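PDB 4MLG: beta-xylosidase, which probably hydrolyses short beta-1,4-linked xylo-oligosaccharides, releasing xylose units from their non-reducing ends. Local coordinates for residues D15-F21 against D85-A89; K49-S55 against D66-R72; L25-P29 against P118-F122. All blocks are in the same frame, centred on the assembly; numbering follows the deposited sequence.

In the fold
All three contacts involve the first blade of what is probably the five-bladed propeller of family 43, and two of them join it to the second. Contact 1 lies nearest the calcium ion, which Asp85 and His274 bind, and its centre is about 8 Å from the chain centre. Contact 3 follows about 8 Å away between centres; His19 O and Tyr26 N, 2.8 Å apart, link the two within one sheet. Contact 2, the blade's outer hairpin, lies about 7 Å from contact 3 and 12 Å from contact 1, centre to centre. Phe54 O, 2.6 Å from Ile27 N, ties it to strand 24-32, while Tyr51 OH, hydrogen-bonded to Trp84 O, packs on Ser86 CB at 3.4 Å.

Contact 1: D15-F21 against D85-A89; sequences DPAAHVF and DSDVA. With CA (calcium ion), chain M.
Asp87 OD1 is gripped by two N-H groups: His19 NE2 from across the contact, at 2.6 Å, and the backbone N of Val88, at 2.7 Å. The arrangement belongs to a beta-propeller, as expected for family 43, in which strands 18-21 and 87-89 are probably the inner strands of neighbouring blades. Their axes come within 8.2 Å and run 24° from parallel, so side chains rather than a shared sheet make the join. The two donors come to OD1 from different directions. His19 uses the syn lone pair, on the side of OD2, with the oxygen slightly tilted from the imidazole plane, whereas Val88 N arrives from above the carboxylate, 50° out of its plane. With CG anti to the backbone N (chi1 -169°), the Asp87 carboxylate reaches out to the histidine, and its other oxygen, OD2, accepts from Ile139 N, which fixes the group's rotation. Val88 O lies over one face of the imidazole, offset toward the rim, 3.0 Å from His19 CE1. Ala17 packs its methyl CB against Ser86 O at 3.8 Å, between the histidine pair and the metal end. There Asp85 OD2 binds the calcium ion at 2.4 Å, and His274 is the second protein ligand. Asp15 lies obliquely across Asp85, with Asp15 CB 3.7 Å from Asp85 CB and the carboxylates turned well out of a common plane. Asp15 OD2 is hydrogen-bonded to Ser30 OG and the backbone N to His289 ND1; a sulfate ion, probably from the crystallisation liquor, lies close by. At the far end the contact turns apolar: Phe21, whose ring meets Tyr95 edge-to-face, approaches Val88 obliquely, with CE2 4.3 Å from CG1.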
ATOM      1  N   ASP A  15     -12.145  -0.454 -22.231  1.00 56.70           N
ATOM      2  CA  ASP A  15     -11.813  -1.659 -21.470  1.00 56.96           C
ATOM      3  C   ASP A  15     -13.043  -2.506 -21.144  1.00 56.75           C
ATOM      4  O   ASP A  15     -13.328  -2.761 -19.974  1.00 56.38           O
ATOM      5  CB  ASP A  15     -11.081  -1.288 -20.176  1.00 57.45           C
ATOM      6  CG  ASP A  15      -9.982  -0.268 -20.399  1.00 59.11           C
ATOM      7  OD1 ASP A  15      -9.271  -0.368 -21.421  1.00 60.07           O
ATOM      8  OD2 ASP A  15      -9.832   0.637 -19.552  1.00 58.94           O
ATOM      9  N   PRO A  16     -13.773  -2.954 -22.180  1.00 56.33           N
ATOM     10  CA  PRO A  16     -15.046  -3.637 -21.936  1.00 55.86           C
ATOM     11  C   PRO A  16     -14.856  -5.014 -21.313  1.00 55.11           C
ATOM     12  O   PRO A  16     -13.908  -5.724 -21.650  1.00 56.12           O
ATOM     13  CB  PRO A  16     -15.640  -3.771 -23.337  1.00 57.50           C
ATOM     14  CG  PRO A  16     -14.456  -3.845 -24.227  1.00 57.85           C
ATOM     15  CD  PRO A  16     -13.421  -2.945 -23.610  1.00 56.66           C
ATOM     16  N   ALA A  17     -15.754  -5.374 -20.404  1.00 54.11           N
ATOM     17  CA  ALA A  17     -15.741  -6.685 -19.775  1.00 52.27           C
ATOM     18  C   ALA A  17     -17.141  -7.271 -19.854  1.00 53.03           C
ATOM     19  O   ALA A  17     -18.037  -6.857 -19.118  1.00 53.61           O
ATOM     20  CB  ALA A  17     -15.292  -6.576 -18.332  1.00 50.66           C
ATOM     21  N   ALA A  18     -17.329  -8.235 -20.750  1.00 52.33           N
ATOM     22  CA  ALA A  18     -18.658  -8.771 -21.018  1.00 52.75           C
ATOM     23  C   ALA A  18     -18.937 -10.086 -20.290  1.00 52.53           C
ATOM     24  O   ALA A  18     -18.081 -10.970 -20.217  1.00 51.86           O
ATOM     25  CB  ALA A  18     -18.869  -8.930 -22.514  1.00 53.74           C
ATOM     26  N   HIS A  19     -20.147 -10.197 -19.751  1.00 52.61           N
ATOM     27  CA  HIS A  19     -20.585 -11.396 -19.049  1.00 53.59           C
ATOM     28  C   HIS A  19     -22.039 -11.682 -19.389  1.00 53.87           C
ATOM     29  O   HIS A  19     -22.789 -10.777 -19.759  1.00 53.61           O
ATOM     30  CB  HIS A  19     -20.442 -11.220 -17.537  1.00 54.16           C
ATOM     31  CG  HIS A  19     -19.024 -11.119 -17.070  1.00 53.98           C
ATOM     32  ND1 HIS A  19     -18.358 -12.171 -16.481  1.00 55.42           N
ATOM     33  CD2 HIS A  19     -18.146 -10.089 -17.102  1.00 52.94           C
ATOM     34  CE1 HIS A  19     -17.130 -11.795 -16.172  1.00 55.19           C
ATOM     35  NE2 HIS A  19     -16.976 -10.535 -16.538  1.00 53.97           N
ATOM     36  N   VAL A  20     -22.438 -12.942 -19.257  1.00 54.28           N
ATOM     37  CA  VAL A  20     -23.816 -13.332 -19.517  1.00 54.86           C
ATOM     38  C   VAL A  20     -24.562 -13.611 -18.217  1.00 56.18           C
ATOM     39  O   VAL A  20     -24.311 -14.612 -17.544  1.00 56.07           O
ATOM     40  CB  VAL A  20     -23.894 -14.569 -20.427  1.00 54.80           C
ATOM     41  CG1 VAL A  20     -25.341 -14.873 -20.777  1.00 55.66           C
ATOM     42  CG2 VAL A  20     -23.076 -14.346 -21.687  1.00 53.64           C
ATOM     43  N   PHE A  21     -25.479 -12.714 -17.869  1.00 57.37           N
ATOM     44  CA  PHE A  21     -26.274 -12.852 -16.657  1.00 60.49           C
ATOM     45  C   PHE A  21     -27.757 -12.845 -17.007  1.00 64.47           C
ATOM     46  O   PHE A  21     -28.228 -11.941 -17.696  1.00 64.50           O
ATOM     47  CB  PHE A  21     -25.967 -11.707 -15.689  1.00 58.76           C
ATOM     48  CG  PHE A  21     -24.550 -11.697 -15.190  1.00 56.35           C
ATOM     49  CD1 PHE A  21     -23.925 -12.873 -14.807  1.00 57.16           C
ATOM     50  CD2 PHE A  21     -23.841 -10.509 -15.108  1.00 53.46           C
ATOM     51  CE1 PHE A  21     -22.619 -12.864 -14.344  1.00 55.68           C
ATOM     52  CE2 PHE A  21     -22.536 -10.493 -14.648  1.00 52.03           C
ATOM     53  CZ  PHE A  21     -21.924 -11.671 -14.266  1.00 53.40           C
ATOM     54  N   ASP A  85      -9.574  -0.449 -15.504  1.00 53.04           N
ATOM     55  CA  ASP A  85     -10.325  -1.612 -15.984  1.00 52.76           C
ATOM     56  C   ASP A  85     -10.798  -2.545 -14.870  1.00 52.86           C
ATOM     57  O   ASP A  85      -9.986  -3.127 -14.157  1.00 52.23           O
ATOM     58  CB  ASP A  85      -9.486  -2.405 -16.988  1.00 51.81           C
ATOM     59  CG  ASP A  85     -10.153  -3.698 -17.416  1.00 49.83           C
ATOM     60  OD1 ASP A  85     -11.377  -3.689 -17.666  1.00 48.87           O
ATOM     61  OD2 ASP A  85      -9.451  -4.725 -17.503  1.00 49.36           O
ATOM     62  N   SER A  86     -12.114  -2.698 -14.746  1.00 53.60           N
ATOM     63  CA  SER A  86     -12.704  -3.553 -13.717  1.00 53.80           C
ATOM     64  C   SER A  86     -13.277  -4.846 -14.299  1.00 54.03           C
ATOM     65  O   SER A  86     -13.297  -5.036 -15.515  1.00 53.85           O
ATOM     66  CB  SER A  86     -13.805  -2.796 -12.976  1.00 54.15           C
ATOM     67  OG  SER A  86     -14.823  -2.380 -13.871  1.00 54.12           O
ATOM     68  N   ASP A  87     -13.746  -5.729 -13.420  1.00 59.69           N
ATOM     69  CA  ASP A  87     -14.388  -6.975 -13.836  1.00 59.79           C
ATOM     70  C   ASP A  87     -15.393  -7.436 -12.779  1.00 59.73           C
ATOM     71  O   ASP A  87     -15.276  -7.079 -11.604  1.00 58.80           O
ATOM     72  CB  ASP A  87     -13.342  -8.063 -14.106  1.00 59.66           C
ATOM     73  CG  ASP A  87     -13.930  -9.283 -14.799  1.00 61.84           C
ATOM     74  OD1 ASP A  87     -15.071  -9.194 -15.298  1.00 63.17           O
ATOM     75  OD2 ASP A  87     -13.247 -10.329 -14.854  1.00 62.28           O
ATOM     76  N   VAL A  88     -16.379  -8.223 -13.201  1.00 60.35           N
ATOM     77  CA  VAL A  88     -17.469  -8.635 -12.319  1.00 61.43           C
ATOM     78  C   VAL A  88     -17.632 -10.156 -12.298  1.00 62.86           C
ATOM     79  O   VAL A  88     -17.468 -10.816 -13.322  1.00 63.49           O
ATOM     80  CB  VAL A  88     -18.801  -7.974 -12.747  1.00 62.08           C
ATOM     81  CG1 VAL A  88     -19.949  -8.422 -11.853  1.00 63.22           C
ATOM     82  CG2 VAL A  88     -18.673  -6.460 -12.727  1.00 61.45           C
ATOM     83  N   ALA A  89     -17.943 -10.706 -11.127  1.00 62.97           N
ATOM     84  CA  ALA A  89     -18.200 -12.136 -10.991  1.00 62.94           C
ATOM     85  C   ALA A  89     -19.455 -12.397 -10.165  1.00 64.02           C
ATOM     86  O   ALA A  89     -19.761 -11.653  -9.234  1.00 64.55           O
ATOM     87  CB  ALA A  89     -17.009 -12.829 -10.365  1.00 62.01           C
TER
HETATM   88 CA    CA M 401     -10.278  -6.607 -18.644  1.00 62.49          CA

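Contact 2: K49-S55 against D66-R72; sequences KDYHVFS and DHGVVLR
Backbone bonds tie Tyr51 and Val53 to the antiparallel strand opposite: Tyr51 N gives to Leu71 O, Val70 N to Tyr51 O at 2.9 Å, and His67 N to Val53 O; Val53 N to Gly68 O is weak. Two separate polar side-chain pairs sit toward the 66-68 end. Ser55 OG and His67 NE2 share a hydrogen bond at 2.5 Å, the hydroxyl lying at the edge of the imidazole, which CG beside the backbone N (chi1 -65°) brings past Val53 O to the serine. Asp66 OD1 accepts from Gly68 N at 2.7 Å, forming an Asx turn, and also takes a weak bond from His52 ND1, reached in the plane of that ring. The pair forms a beta hairpin, strands 50-56 and 64-72, at the outer side of a propeller blade; strand 24-32 lies next to 50-56. Apolar contacts join Tyr51 to Leu71 and Val53 to Val70. Tyr51 and Leu71 lie side by side, pointing the same way, with Leu71 CD2 3.6 Å from Tyr51 CD2 at the ring's edge, while Tyr51 OH bonds to Trp84 O in the next blade. The Val53 and Val70 side chains cross at about a right angle, Val53 CG2 3.6 Å from Val70 CG2. Val69 CG2 lies 3.4 Å from His52 NE2.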
ATOM      1  N   LYS A  49     -13.157   8.185 -13.561  1.00 57.86           N
ATOM      2  CA  LYS A  49     -13.624   8.399 -12.195  1.00 60.03           C
ATOM      3  C   LYS A  49     -14.941   7.700 -11.856  1.00 61.85           C
ATOM      4  O   LYS A  49     -15.443   7.839 -10.742  1.00 63.54           O
ATOM      5  CB  LYS A  49     -13.736   9.898 -11.903  1.00 61.24           C
ATOM      6  CG  LYS A  49     -14.568  10.667 -12.914  1.00 62.09           C
ATOM      7  CD  LYS A  49     -14.584  12.153 -12.598  1.00 63.28           C
ATOM      8  CE  LYS A  49     -15.359  12.934 -13.647  1.00 65.01           C
ATOM      9  NZ  LYS A  49     -15.416  14.388 -13.331  1.00 67.50           N
ATOM     10  N   ASP A  50     -15.495   6.948 -12.803  1.00 61.89           N
ATOM     11  CA  ASP A  50     -16.754   6.250 -12.552  1.00 63.54           C
ATOM     12  C   ASP A  50     -16.974   5.025 -13.444  1.00 61.45           C
ATOM     13  O   ASP A  50     -16.197   4.759 -14.361  1.00 60.28           O
ATOM     14  CB  ASP A  50     -17.937   7.214 -12.674  1.00 68.47           C
ATOM     15  CG  ASP A  50     -18.083   7.786 -14.068  1.00 72.61           C
ATOM     16  OD1 ASP A  50     -17.082   7.792 -14.814  1.00 73.03           O
ATOM     17  OD2 ASP A  50     -19.196   8.230 -14.416  1.00 75.40           O
ATOM     18  N   TYR A  51     -18.044   4.285 -13.156  1.00 60.72           N
ATOM     19  CA  TYR A  51     -18.402   3.095 -13.920  1.00 58.77           C
ATOM     20  C   TYR A  51     -19.855   3.143 -14.382  1.00 59.30           C
ATOM     21  O   TYR A  51     -20.754   3.438 -13.595  1.00 60.07           O
ATOM     22  CB  TYR A  51     -18.200   1.831 -13.079  1.00 57.92           C
ATOM     23  CG  TYR A  51     -16.760   1.436 -12.860  1.00 55.33           C
ATOM     24  CD1 TYR A  51     -15.807   1.626 -13.851  1.00 54.09           C
ATOM     25  CD2 TYR A  51     -16.353   0.869 -11.659  1.00 54.35           C
ATOM     26  CE1 TYR A  51     -14.487   1.263 -13.652  1.00 52.99           C
ATOM     27  CE2 TYR A  51     -15.039   0.505 -11.450  1.00 53.24           C
ATOM     28  CZ  TYR A  51     -14.110   0.704 -12.448  1.00 53.01           C
ATOM     29  OH  TYR A  51     -12.800   0.341 -12.236  1.00 53.09           O
ATOM     30  N   HIS A  52     -20.074   2.846 -15.658  1.00 58.98           N
ATOM     31  CA  HIS A  52     -21.420   2.638 -16.177  1.00 59.87           C
ATOM     32  C   HIS A  52     -21.625   1.144 -16.421  1.00 57.77           C
ATOM     33  O   HIS A  52     -20.663   0.375 -16.436  1.00 54.23           O
ATOM     34  CB  HIS A  52     -21.631   3.415 -17.478  1.00 61.84           C
ATOM     35  CG  HIS A  52     -21.810   4.889 -17.284  1.00 63.00           C
ATOM     36  ND1 HIS A  52     -23.005   5.532 -17.526  1.00 64.53           N
ATOM     37  CD2 HIS A  52     -20.943   5.849 -16.881  1.00 62.58           C
ATOM     38  CE1 HIS A  52     -22.869   6.822 -17.276  1.00 64.70           C
ATOM     39  NE2 HIS A  52     -21.627   7.040 -16.883  1.00 63.53           N
ATOM     40  N   VAL A  53     -22.875   0.735 -16.605  1.00 60.52           N
ATOM     41  CA  VAL A  53     -23.185  -0.658 -16.912  1.00 62.36           C
ATOM     42  C   VAL A  53     -24.149  -0.762 -18.088  1.00 65.22           C
ATOM     43  O   VAL A  53     -25.258  -0.230 -18.042  1.00 67.27           O
ATOM     44  CB  VAL A  53     -23.780  -1.399 -15.695  1.00 63.08           C
ATOM     45  CG1 VAL A  53     -24.306  -2.766 -16.106  1.00 63.03           C
ATOM     46  CG2 VAL A  53     -22.743  -1.539 -14.595  1.00 62.35           C
ATOM     47  N   PHE A  54     -23.720  -1.446 -19.144  1.00 66.01           N
ATOM     48  CA  PHE A  54     -24.549  -1.617 -20.331  1.00 68.82           C
ATOM     49  C   PHE A  54     -25.017  -3.061 -20.478  1.00 71.30           C
ATOM     50  O   PHE A  54     -24.307  -3.994 -20.103  1.00 71.74           O
ATOM     51  CB  PHE A  54     -23.791  -1.176 -21.584  1.00 67.20           C
ATOM     52  CG  PHE A  54     -23.326   0.253 -21.541  1.00 66.31           C
ATOM     53  CD1 PHE A  54     -24.182   1.286 -21.888  1.00 67.54           C
ATOM     54  CD2 PHE A  54     -22.032   0.564 -21.156  1.00 64.52           C
ATOM     55  CE1 PHE A  54     -23.758   2.601 -21.850  1.00 67.00           C
ATOM     56  CE2 PHE A  54     -21.603   1.875 -21.115  1.00 64.17           C
ATOM     57  CZ  PHE A  54     -22.466   2.895 -21.463  1.00 65.55           C
ATOM     58  N   SER A  55     -26.217  -3.241 -21.023  1.00 73.33           N
ATOM     59  CA  SER A  55     -26.770  -4.576 -21.228  1.00 74.66           C
ATOM     60  C   SER A  55     -27.449  -4.696 -22.589  1.00 76.76           C
ATOM     61  O   SER A  55     -28.020  -3.731 -23.095  1.00 78.04           O
ATOM     62  CB  SER A  55     -27.756  -4.929 -20.114  1.00 76.43           C
ATOM     63  OG  SER A  55     -28.833  -4.009 -20.076  1.00 78.67           O
ATOM     64  N   ASP A  66     -28.299   1.701 -21.284  1.00 79.86           N
ATOM     65  CA  ASP A  66     -27.406   2.293 -20.295  1.00 77.15           C
ATOM     66  C   ASP A  66     -28.089   2.286 -18.932  1.00 75.27           C
ATOM     67  O   ASP A  66     -29.136   2.907 -18.752  1.00 77.40           O
ATOM     68  CB  ASP A  66     -27.038   3.726 -20.693  1.00 79.02           C
ATOM     69  CG  ASP A  66     -25.870   4.285 -19.887  1.00 79.02           C
ATOM     70  OD1 ASP A  66     -25.620   3.803 -18.762  1.00 78.85           O
ATOM     71  OD2 ASP A  66     -25.198   5.212 -20.385  1.00 79.05           O
ATOM     72  N   HIS A  67     -27.494   1.583 -17.974  1.00 71.04           N
ATOM     73  CA  HIS A  67     -28.054   1.513 -16.629  1.00 70.91           C
ATOM     74  C   HIS A  67     -27.571   2.672 -15.761  1.00 69.94           C
ATOM     75  O   HIS A  67     -27.968   2.797 -14.603  1.00 70.87           O
ATOM     76  CB  HIS A  67     -27.717   0.173 -15.971  1.00 68.74           C
ATOM     77  CG  HIS A  67     -28.345  -1.006 -16.647  1.00 68.04           C
ATOM     78  ND1 HIS A  67     -29.633  -1.417 -16.381  1.00 70.35           N
ATOM     79  CD2 HIS A  67     -27.861  -1.862 -17.577  1.00 65.97           C
ATOM     80  CE1 HIS A  67     -29.917  -2.475 -17.119  1.00 69.96           C
ATOM     81  NE2 HIS A  67     -28.858  -2.766 -17.854  1.00 67.40           N
ATOM     82  N   GLY A  68     -26.714   3.514 -16.329  1.00 67.97           N
ATOM     83  CA  GLY A  68     -26.209   4.680 -15.626  1.00 67.55           C
ATOM     84  C   GLY A  68     -24.998   4.379 -14.763  1.00 65.75           C
ATOM     85  O   GLY A  68     -24.438   3.285 -14.820  1.00 65.56           O
ATOM     86  N   VAL A  69     -24.595   5.360 -13.962  1.00 65.68           N
ATOM     87  CA  VAL A  69     -23.455   5.209 -13.065  1.00 64.35           C
ATOM     88  C   VAL A  69     -23.783   4.266 -11.908  1.00 63.81           C
ATOM     89  O   VAL A  69     -24.823   4.397 -11.264  1.00 66.43           O
ATOM     90  CB  VAL A  69     -23.003   6.573 -12.504  1.00 66.83           C
ATOM     91  CG1 VAL A  69     -21.862   6.397 -11.510  1.00 66.18           C
ATOM     92  CG2 VAL A  69     -22.594   7.501 -13.636  1.00 67.10           C
ATOM     93  N   VAL A  70     -22.890   3.313 -11.655  1.00 61.28           N
ATOM     94  CA  VAL A  70     -23.079   2.348 -10.578  1.00 61.94           C
ATOM     95  C   VAL A  70     -21.995   2.483  -9.516  1.00 62.39           C
ATOM     96  O   VAL A  70     -22.088   1.884  -8.443  1.00 63.75           O
ATOM     97  CB  VAL A  70     -23.065   0.907 -11.109  1.00 59.27           C
ATOM     98  CG1 VAL A  70     -24.273   0.655 -11.997  1.00 60.43           C
ATOM     99  CG2 VAL A  70     -21.770   0.639 -11.861  1.00 55.78           C
ATOM    100  N   LEU A  71     -20.968   3.269  -9.824  1.00 61.19           N
ATOM    101  CA  LEU A  71     -19.854   3.480  -8.907  1.00 61.31           C
ATOM    102  C   LEU A  71     -19.033   4.691  -9.333  1.00 62.07           C
ATOM    103  O   LEU A  71     -18.770   4.880 -10.519  1.00 61.94           O
ATOM    104  CB  LEU A  71     -18.957   2.239  -8.864  1.00 58.70           C
ATOM    105  CG  LEU A  71     -17.846   2.212  -7.811  1.00 56.62           C
ATOM    106  CD1 LEU A  71     -18.436   2.102  -6.414  1.00 57.62           C
ATOM    107  CD2 LEU A  71     -16.872   1.072  -8.073  1.00 54.92           C
ATOM    108  N   ARG A  72     -18.639   5.511  -8.363  1.00 62.86           N
ATOM    109  CA  ARG A  72     -17.745   6.636  -8.624  1.00 62.30           C
ATOM    110  C   ARG A  72     -16.722   6.771  -7.499  1.00 60.42           C
ATOM    111  O   ARG A  72     -16.938   6.279  -6.392  1.00 60.69           O
ATOM    112  CB  ARG A  72     -18.530   7.939  -8.803  1.00 66.93           C
ATOM    113  CG  ARG A  72     -19.221   8.438  -7.545  1.00 73.04           C
ATOM    114  CD  ARG A  72     -20.024   9.704  -7.816  1.00 78.16           C
ATOM    115  NE  ARG A  72     -21.112   9.475  -8.764  1.00 81.31           N
ATOM    116  CZ  ARG A  72     -22.352   9.141  -8.415  1.00 84.95           C
ATOM    117  NH1 ARG A  72     -22.668   8.997  -7.136  1.00 87.21           N
ATOM    118  NH2 ARG A  72     -23.277   8.952  -9.346  1.00 85.77           N
TER

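Contact 3: L25-P29 against P118-F122; sequences LYIYP and PEGPF
Tyr26 offers the face of its ring to Pro118, whose CG sits over it in a CH-pi contact, 3.9 Å from the ring centroid and 26° off the normal. The proline is offset toward the hydroxyl end, so its closest ring atom is Tyr26 CZ, 3.5 Å from CG. Beside it Glu119 CB meets Tyr26 CE1 obliquely at 3.8 Å, while the carboxylate of that glutamate is drawn off to a salt bridge with Arg117. Tyr28, two residues on along the same strand, comes to the same proline differently, end-on through its hydroxyl. Both tyrosine side chains set out toward the loop, and with CG beside the backbone N (chi1 -57°) Tyr28 brings its hydroxyl to the proline carbonyl. Tyr28 OH donates to Pro118 O at 2.7 Å, and that oxygen lies in the plane of the phenol ring. Seen from the carbonyl, however, the hydroxyl stands above the peptide plane, 35° out of it. In the propeller this is a junction between blades: strand 24-32 belongs to the first, and residues 118-122 form the loop that leads from strand 108-115 to strand 123-124 of the second. Pro118 touches both tyrosines, its CG over the Tyr26 ring and its CB 3.5 Å from Tyr28 OH. An alanine in place of Tyr26 removes the whole ring, which would probably open a gap beneath Pro118 and leave Glu119 CB without its aromatic neighbour. Ser55 and His67 of the adjoining hairpin also touch Tyr26, and Tyr95 flanks Pro118 from the second blade. Farther along the loop, Phe122 turns obliquely to Tyr28, with CZ 4.2 Å from its CE1.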
ATOM      1  N   LEU A  25     -26.620 -10.083 -21.895  1.00 73.41           N
ATOM      2  CA  LEU A  25     -25.196  -9.781 -21.942  1.00 72.83           C
ATOM      3  C   LEU A  25     -24.909  -8.422 -21.314  1.00 70.94           C
ATOM      4  O   LEU A  25     -25.310  -7.388 -21.846  1.00 71.34           O
ATOM      5  CB  LEU A  25     -24.683  -9.823 -23.382  1.00 74.55           C
ATOM      6  CG  LEU A  25     -23.206  -9.478 -23.580  1.00 74.58           C
ATOM      7  CD1 LEU A  25     -22.543 -10.484 -24.507  1.00 75.56           C
ATOM      8  CD2 LEU A  25     -23.055  -8.065 -24.126  1.00 73.92           C
ATOM      9  N   TYR A  26     -24.217  -8.431 -20.181  1.00 69.18           N
ATOM     10  CA  TYR A  26     -23.853  -7.192 -19.503  1.00 66.31           C
ATOM     11  C   TYR A  26     -22.406  -6.815 -19.796  1.00 61.99           C
ATOM     12  O   TYR A  26     -21.535  -7.681 -19.886  1.00 61.31           O
ATOM     13  CB  TYR A  26     -24.066  -7.317 -17.992  1.00 66.20           C
ATOM     14  CG  TYR A  26     -25.515  -7.457 -17.580  1.00 68.43           C
ATOM     15  CD1 TYR A  26     -26.253  -6.354 -17.172  1.00 69.45           C
ATOM     16  CD2 TYR A  26     -26.143  -8.697 -17.595  1.00 69.63           C
ATOM     17  CE1 TYR A  26     -27.577  -6.479 -16.792  1.00 71.95           C
ATOM     18  CE2 TYR A  26     -27.467  -8.831 -17.218  1.00 72.21           C
ATOM     19  CZ  TYR A  26     -28.179  -7.720 -16.818  1.00 73.52           C
ATOM     20  OH  TYR A  26     -29.496  -7.852 -16.440  1.00 76.33           O
ATOM     21  N   ILE A  27     -22.157  -5.520 -19.949  1.00 58.91           N
ATOM     22  CA  ILE A  27     -20.805  -5.030 -20.179  1.00 55.90           C
ATOM     23  C   ILE A  27     -20.386  -4.094 -19.052  1.00 56.83           C
ATOM     24  O   ILE A  27     -21.174  -3.264 -18.599  1.00 59.16           O
ATOM     25  CB  ILE A  27     -20.692  -4.290 -21.524  1.00 52.78           C
ATOM     26  CG1 ILE A  27     -21.414  -5.068 -22.624  1.00 53.02           C
ATOM     27  CG2 ILE A  27     -19.231  -4.073 -21.889  1.00 50.42           C
ATOM     28  CD1 ILE A  27     -21.376  -4.392 -23.975  1.00 52.54           C
ATOM     29  N   TYR A  28     -19.145  -4.232 -18.598  1.00 56.16           N
ATOM     30  CA  TYR A  28     -18.620  -3.386 -17.534  1.00 56.58           C
ATOM     31  C   TYR A  28     -17.351  -2.674 -17.987  1.00 55.29           C
ATOM     32  O   TYR A  28     -16.243  -3.108 -17.672  1.00 54.40           O
ATOM     33  CB  TYR A  28     -18.350  -4.217 -16.278  1.00 57.79           C
ATOM     34  CG  TYR A  28     -19.569  -4.951 -15.767  1.00 60.30           C
ATOM     35  CD1 TYR A  28     -20.468  -4.328 -14.912  1.00 61.48           C
ATOM     36  CD2 TYR A  28     -19.824  -6.264 -16.144  1.00 60.88           C
ATOM     37  CE1 TYR A  28     -21.584  -4.992 -14.443  1.00 63.17           C
ATOM     38  CE2 TYR A  28     -20.940  -6.937 -15.680  1.00 62.27           C
ATOM     39  CZ  TYR A  28     -21.816  -6.294 -14.828  1.00 63.33           C
ATOM     40  OH  TYR A  28     -22.929  -6.953 -14.361  1.00 65.36           O
ATOM     41  N   PRO A  29     -17.514  -1.574 -18.738  1.00 55.36           N
ATOM     42  CA  PRO A  29     -16.382  -0.839 -19.303  1.00 55.02           C
ATOM     43  C   PRO A  29     -15.921   0.306 -18.407  1.00 56.12           C
ATOM     44  O   PRO A  29     -16.654   0.723 -17.511  1.00 57.72           O
ATOM     45  CB  PRO A  29     -16.975  -0.265 -20.587  1.00 54.97           C
ATOM     46  CG  PRO A  29     -18.396   0.028 -20.213  1.00 55.11           C
ATOM     47  CD  PRO A  29     -18.803  -1.027 -19.202  1.00 55.50           C
ATOM     48  N   PRO A 118     -26.993  -7.594 -11.393  1.00 74.57           N
ATOM     49  CA  PRO A 118     -25.826  -7.293 -12.234  1.00 72.06           C
ATOM     50  C   PRO A 118     -25.733  -5.840 -12.693  1.00 73.21           C
ATOM     51  O   PRO A 118     -24.635  -5.366 -12.983  1.00 71.11           O
ATOM     52  CB  PRO A 118     -26.024  -8.209 -13.446  1.00 71.22           C
ATOM     53  CG  PRO A 118     -27.487  -8.460 -13.493  1.00 72.64           C
ATOM     54  CD  PRO A 118     -27.919  -8.526 -12.064  1.00 74.19           C
ATOM     55  N   GLU A 119     -26.865  -5.148 -12.757  1.00 78.28           N
ATOM     56  CA  GLU A 119     -26.885  -3.776 -13.250  1.00 83.48           C
ATOM     57  C   GLU A 119     -27.087  -2.778 -12.116  1.00 86.69           C
ATOM     58  O   GLU A 119     -26.813  -1.588 -12.270  1.00 88.98           O
ATOM     59  CB  GLU A 119     -27.987  -3.603 -14.297  1.00 86.46           C
ATOM     60  CG  GLU A 119     -29.386  -3.397 -13.722  1.00 89.45           C
ATOM     61  CD  GLU A 119     -30.033  -4.679 -13.220  1.00 91.59           C
ATOM     62  OE1 GLU A 119     -29.315  -5.668 -12.965  1.00 90.85           O
ATOM     63  OE2 GLU A 119     -31.274  -4.694 -13.083  1.00 93.52           O
ATOM     64  N   GLY A 120     -27.567  -3.274 -10.980  1.00 86.80           N
ATOM     65  CA  GLY A 120     -27.857  -2.431  -9.835  1.00 85.93           C
ATOM     66  C   GLY A 120     -26.628  -1.744  -9.277  1.00 86.54           C
ATOM     67  O   GLY A 120     -25.502  -2.114  -9.608  1.00 84.67           O
ATOM     68  N   PRO A 121     -26.839  -0.733  -8.421  1.00 88.25           N
ATOM     69  CA  PRO A 121     -25.747   0.040  -7.822  1.00 85.78           C
ATOM     70  C   PRO A 121     -24.839  -0.830  -6.958  1.00 81.52           C
ATOM     71  O   PRO A 121     -25.324  -1.632  -6.161  1.00 81.52           O
ATOM     72  CB  PRO A 121     -26.481   1.074  -6.960  1.00 89.35           C
ATOM     73  CG  PRO A 121     -27.823   0.474  -6.701  1.00 91.74           C
ATOM     74  CD  PRO A 121     -28.159  -0.289  -7.941  1.00 92.06           C
ATOM     75  N   PHE A 122     -23.531  -0.668  -7.126  1.00 75.46           N
ATOM     76  CA  PHE A 122     -22.557  -1.452  -6.377  1.00 71.03           C
ATOM     77  C   PHE A 122     -22.052  -0.683  -5.161  1.00 68.95           C
ATOM     78  O   PHE A 122     -21.591   0.453  -5.282  1.00 68.69           O
ATOM     79  CB  PHE A 122     -21.380  -1.841  -7.276  1.00 68.86           C
ATOM     80  CG  PHE A 122     -21.726  -2.850  -8.336  1.00 68.66           C
ATOM     81  CD1 PHE A 122     -21.405  -4.187  -8.169  1.00 68.81           C
ATOM     82  CD2 PHE A 122     -22.368  -2.462  -9.501  1.00 68.80           C
ATOM     83  CE1 PHE A 122     -21.721  -5.119  -9.142  1.00 69.66           C
ATOM     84  CE2 PHE A 122     -22.687  -3.387 -10.476  1.00 69.49           C
ATOM     85  CZ  PHE A 122     -22.362  -4.717 -10.297  1.00 69.83           C
TER